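Local atomic coordinates of beta-lactamase (Chitinophaga pinensis, PDB entry 6N36), a protein that probably hydrolyses the amide bond of beta-lactam rings, using two zinc ions bound in a metallo-beta-lactamase fold. Residues A101-N106 with L131-D136; N106-A111 with M154-G159. All blocks are in the same frame, centred on the assembly; numbering follows the deposited sequence. Where two conformers were deposited one is given.

Contact 1. Residues A101-N106 with L131-D136; sequences AKMMVN and LPVKAD
Met103 and Asp136 are joined by two hydrogen bonds that use both backbone polar groups of Met103. Met103 N donates to Asp136 OD2 over 2.9 Å, at an N-H...O angle of 156°, and meets the anti lone pair of that oxygen, away from OD1. In return, Asp136 N donates to Met103 O at 2.7 Å, in the carbonyl plane. CG of Asp136 stands beside its backbone N (chi1 -63°), which lets N and OD2 both face Met103. Lys96 NZ lies near the same OD2 as a long, weak ion pair and is hydrogen-bonded to Lys134 O.

These bonds sit where the chain enters strand 137-139, an edge strand of the seven-stranded sheet and the parallel neighbour of strand 102-106. This sheet is one of the two in the alpha-beta/beta-alpha sandwich of the metallo-beta-lactamase superfamily. Residues 133-136 run nearly at right angles to residues 101-105.

Met103 also makes apolar contact through its side chain. Its CG touches Val133 CG1 at 3.8 Å, and the two side chains cross at about a right angle. Met92 of helix 92-99 and Leu113 of helix 110-114 also touch both residues. Further along, Val105 CG1 presses on Ala135 CB at 3.5 Å, tighter than usual for two carbons. Nearer the surface, Lys102 CB lies 4.0 Å from Asp136 CB.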
# COMPACT_ATOMS: atom_id res chain seq x y z
N ALA A 101 6.24 14.79 -8.26
CA ALA A 101 6.71 13.39 -8.35
C ALA A 101 5.98 12.65 -9.47
O ALA A 101 4.86 13.11 -9.89
CB ALA A 101 6.49 12.73 -7.01
N LYS A 102 6.61 11.59 -9.97
CA LYS A 102 6.02 10.73 -11.02
C LYS A 102 5.10 9.72 -10.35
O LYS A 102 5.53 9.03 -9.44
CB LYS A 102 7.11 9.98 -11.79
CG LYS A 102 8.05 10.87 -12.59
CD LYS A 102 8.95 9.99 -13.42
CE LYS A 102 10.22 10.63 -13.93
NZ LYS A 102 11.25 9.58 -14.18
N MET A 103 3.85 9.65 -10.79
CA MET A 103 2.90 8.59 -10.36
C MET A 103 3.15 7.33 -11.17
O MET A 103 2.95 7.35 -12.39
CB MET A 103 1.45 8.98 -10.57
CG MET A 103 0.52 7.92 -10.03
SD MET A 103 0.38 8.00 -8.22
CE MET A 103 0.51 6.26 -7.81
N MET A 104 3.53 6.23 -10.53
CA MET A 104 3.73 4.93 -11.21
C MET A 104 2.68 3.96 -10.64
O MET A 104 2.55 3.84 -9.40
CB MET A 104 5.16 4.43 -11.04
CG MET A 104 6.17 5.47 -11.43
SD MET A 104 7.81 4.74 -11.54
CE MET A 104 8.78 6.13 -12.09
N VAL A 105 1.85 3.40 -11.52
CA VAL A 105 0.64 2.63 -11.12
C VAL A 105 0.52 1.38 -11.99
O VAL A 105 0.80 1.45 -13.21
CB VAL A 105 -0.64 3.47 -11.12
CG1 VAL A 105 -1.01 3.94 -12.51
CG2 VAL A 105 -1.79 2.72 -10.46
N ASN A 106 0.20 0.28 -11.35
CA ASN A 106 -0.26 -0.96 -12.00
C ASN A 106 -1.23 -0.60 -13.12
O ASN A 106 -2.18 0.10 -12.91
CB ASN A 106 -0.90 -1.87 -10.95
CG ASN A 106 -1.17 -3.29 -11.41
OD1 ASN A 106 -1.36 -3.53 -12.60
ND2 ASN A 106 -1.33 -4.17 -10.46
N LEU A 131 -9.57 12.56 -5.49
CA LEU A 131 -9.14 13.38 -6.63
C LEU A 131 -8.34 12.49 -7.56
O LEU A 131 -7.41 11.80 -7.15
CB LEU A 131 -8.31 14.60 -6.19
CG LEU A 131 -9.07 15.70 -5.47
CD1 LEU A 131 -8.14 16.83 -5.14
CD2 LEU A 131 -10.24 16.21 -6.29
N PRO A 132 -8.63 12.51 -8.85
CA PRO A 132 -7.96 11.63 -9.79
C PRO A 132 -6.50 11.99 -10.03
O PRO A 132 -6.05 13.14 -9.83
CB PRO A 132 -8.72 11.76 -11.11
CG PRO A 132 -9.74 12.79 -10.88
CD PRO A 132 -9.70 13.31 -9.47
N VAL A 133 -5.76 10.95 -10.38
CA VAL A 133 -4.32 11.04 -10.68
C VAL A 133 -4.04 10.33 -12.00
O VAL A 133 -4.40 9.16 -12.14
CB VAL A 133 -3.45 10.47 -9.55
CG1 VAL A 133 -2.00 10.75 -9.87
CG2 VAL A 133 -3.87 10.94 -8.15
N LYS A 134 -3.39 11.01 -12.94
CA LYS A 134 -2.90 10.38 -14.19
C LYS A 134 -1.54 9.71 -13.97
O LYS A 134 -0.69 10.29 -13.28
CB LYS A 134 -2.77 11.47 -15.25
CG LYS A 134 -4.10 12.09 -15.64
CD LYS A 134 -4.02 12.99 -16.88
CE LYS A 134 -5.33 13.67 -17.20
NZ LYS A 134 -5.91 14.31 -15.98
N ALA A 135 -1.32 8.57 -14.61
CA ALA A 135 -0.09 7.77 -14.50
C ALA A 135 1.02 8.38 -15.34
O ALA A 135 0.77 8.70 -16.54
CB ALA A 135 -0.34 6.35 -14.93
N ASP A 136 2.22 8.46 -14.77
CA ASP A 136 3.45 8.80 -15.53
C ASP A 136 4.10 7.52 -16.07
O ASP A 136 4.79 7.60 -17.10
CB ASP A 136 4.36 9.65 -14.66
CG ASP A 136 3.69 10.97 -14.31
OD1 ASP A 136 3.54 11.81 -15.24
OD2 ASP A 136 3.29 11.16 -13.15

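Contact 2. Residues N106-A111 with M154-G159; sequences NEKDAA and MRQHPG
Asn106 and Gln156 meet through their side-chain amides. The side chains cross at about a right angle, yet their amide planes are only 22° apart. Asn106 is the last residue of strand 102-106 and makes an Asx turn. Its OD1 accepts from Lys108 N at 3.0 Å, with a nearly straight N-H...O angle of 167°. The turn leads the chain from the first sheet of the metallo-beta-lactamase sandwich into helix 110-114. Gln156 ends strand 150-156 of the second sheet, so the contact bridges the two sheets.

Gln156 NE2 donates to the same Asn106 OD1 at 3.0 Å. The two donors reach this oxygen from opposite faces of its plane: Gln156 NE2 is tilted from the plane, and Lys108 N stands well above it. This double grip limits rotation of the Asn106 amide. Asn106 ND2 has a weak hydrogen bond to Gly163 O. Asn106 CG is anti to the backbone N (chi1 -168°), which carries the amide across to the strand end. Lys108 CD lies over one face of the Gln156 amide, nearest NE2, but this contact is doubtful because Lys108 has a second conformer.

Beyond Gln156, His157, Pro158 and Gly159 lead directly to the zinc ligand His160. Asp109 OD2 bonds to Ala84 N, between the zinc ligands His83 and His85.

Met154 crosses Asn106 at about a right angle. Its chain bends at chi2 and chi3 and brings Met154 CE to 3.8 Å from Asn106 CG.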
# COMPACT_ATOMS: atom_id res chain seq x y z
N ASN A 106 0.20 0.28 -11.35
CA ASN A 106 -0.26 -0.96 -12.00
C ASN A 106 -1.23 -0.60 -13.12
O ASN A 106 -2.18 0.10 -12.91
CB ASN A 106 -0.90 -1.87 -10.95
CG ASN A 106 -1.17 -3.29 -11.41
OD1 ASN A 106 -1.36 -3.53 -12.60
ND2 ASN A 106 -1.33 -4.17 -10.46
N GLU A 107 -0.95 -1.06 -14.32
CA GLU A 107 -1.81 -0.83 -15.51
C GLU A 107 -3.26 -1.17 -15.16
O GLU A 107 -4.13 -0.48 -15.65
CB GLU A 107 -1.35 -1.69 -16.70
CG GLU A 107 -1.01 -3.12 -16.32
CD GLU A 107 -1.06 -4.17 -17.41
OE1 GLU A 107 -1.18 -5.38 -17.06
OE2 GLU A 107 -0.94 -3.80 -18.60
N LYS A 108 -3.47 -2.18 -14.31
CA LYS A 108 -4.83 -2.69 -14.02
C LYS A 108 -5.60 -1.73 -13.09
O LYS A 108 -6.81 -1.88 -13.01
CB LYS A 108 -4.74 -4.10 -13.44
CG LYS A 108 -4.15 -5.14 -14.39
CD LYS A 108 -3.92 -6.49 -13.74
CE LYS A 108 -5.20 -7.26 -13.47
NZ LYS A 108 -5.75 -7.88 -14.71
N ASP A 109 -4.90 -0.80 -12.40
CA ASP A 109 -5.60 0.22 -11.54
C ASP A 109 -5.50 1.62 -12.17
O ASP A 109 -6.01 2.58 -11.58
CB ASP A 109 -5.08 0.27 -10.10
CG ASP A 109 -5.90 -0.52 -9.06
OD1 ASP A 109 -6.96 -1.13 -9.45
OD2 ASP A 109 -5.49 -0.52 -7.87
N ALA A 110 -4.87 1.77 -13.33
CA ALA A 110 -4.65 3.12 -13.89
C ALA A 110 -5.97 3.85 -14.17
O ALA A 110 -6.10 5.05 -13.85
CB ALA A 110 -3.81 3.02 -15.14
N ALA A 111 -6.96 3.17 -14.77
CA ALA A 111 -8.24 3.83 -15.08
C ALA A 111 -8.97 4.22 -13.79
O ALA A 111 -9.45 5.35 -13.69
CB ALA A 111 -9.10 2.97 -15.96
N MET A 154 7.50 -4.65 -8.35
CA MET A 154 6.02 -4.70 -8.16
C MET A 154 5.53 -6.12 -8.48
O MET A 154 6.02 -6.70 -9.51
CB MET A 154 5.29 -3.68 -9.04
CG MET A 154 3.81 -3.65 -8.73
SD MET A 154 2.87 -4.90 -9.76
CE MET A 154 2.54 -3.89 -11.17
N ARG A 155 4.72 -6.72 -7.62
CA ARG A 155 4.07 -8.00 -7.95
C ARG A 155 2.57 -7.78 -7.98
O ARG A 155 2.04 -7.22 -7.00
CB ARG A 155 4.45 -9.13 -7.00
CG ARG A 155 5.93 -9.48 -6.97
CD ARG A 155 6.48 -9.94 -8.30
NE ARG A 155 5.69 -10.92 -9.01
CZ ARG A 155 5.85 -12.24 -8.93
NH1 ARG A 155 6.75 -12.77 -8.11
NH2 ARG A 155 5.02 -13.02 -9.61
N GLN A 156 1.90 -8.20 -9.04
CA GLN A 156 0.44 -8.04 -9.17
C GLN A 156 -0.26 -9.03 -8.24
O GLN A 156 -0.06 -10.25 -8.39
CB GLN A 156 -0.06 -8.15 -10.61
CG GLN A 156 0.45 -7.05 -11.53
CD GLN A 156 -0.07 -7.28 -12.93
OE1 GLN A 156 -0.13 -8.43 -13.39
NE2 GLN A 156 -0.39 -6.20 -13.64
N HIS A 157 -1.09 -8.51 -7.35
CA HIS A 157 -1.84 -9.27 -6.33
C HIS A 157 -3.30 -8.87 -6.44
O HIS A 157 -3.85 -8.31 -5.52
CB HIS A 157 -1.19 -9.09 -4.96
CG HIS A 157 0.11 -9.76 -4.87
ND1 HIS A 157 1.09 -9.35 -3.99
CD2 HIS A 157 0.60 -10.86 -5.52
CE1 HIS A 157 2.15 -10.10 -4.16
NE2 HIS A 157 1.91 -11.04 -5.09
N PRO A 158 -3.94 -9.13 -7.60
CA PRO A 158 -5.26 -8.59 -7.87
C PRO A 158 -6.35 -9.21 -6.98
O PRO A 158 -6.17 -10.29 -6.37
CB PRO A 158 -5.53 -8.94 -9.30
CG PRO A 158 -4.70 -10.19 -9.51
CD PRO A 158 -3.41 -9.88 -8.76
N GLY A 159 -7.47 -8.51 -6.92
CA GLY A 159 -8.70 -8.97 -6.27
C GLY A 159 -9.30 -7.85 -5.45
O GLY A 159 -10.38 -7.34 -5.81

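Contacts 1 and 2 share Asn106. Contact 1 lies on strand 102-106, and contact 2 starts at the last residue of that strand and runs to helix 110-114. They also touch directly, Val105 CG1 packing on Ala110 CB. Both are partly buried. Contact 1 joins a strand of the first sheet to the loop that leads into its edge strand. One main-chain bond and one to a carboxylate hold the approach, with apolar side chains inside and charged ones at the rim. Contact 2 spans the two sheets. It relies on side-chain amides, with a single hydrogen bond across it and little apolar contact. The segments alternate along the chain: 131-136 comes between the two halves of contact 2. Segment 154-159 runs directly into the zinc ligand His160.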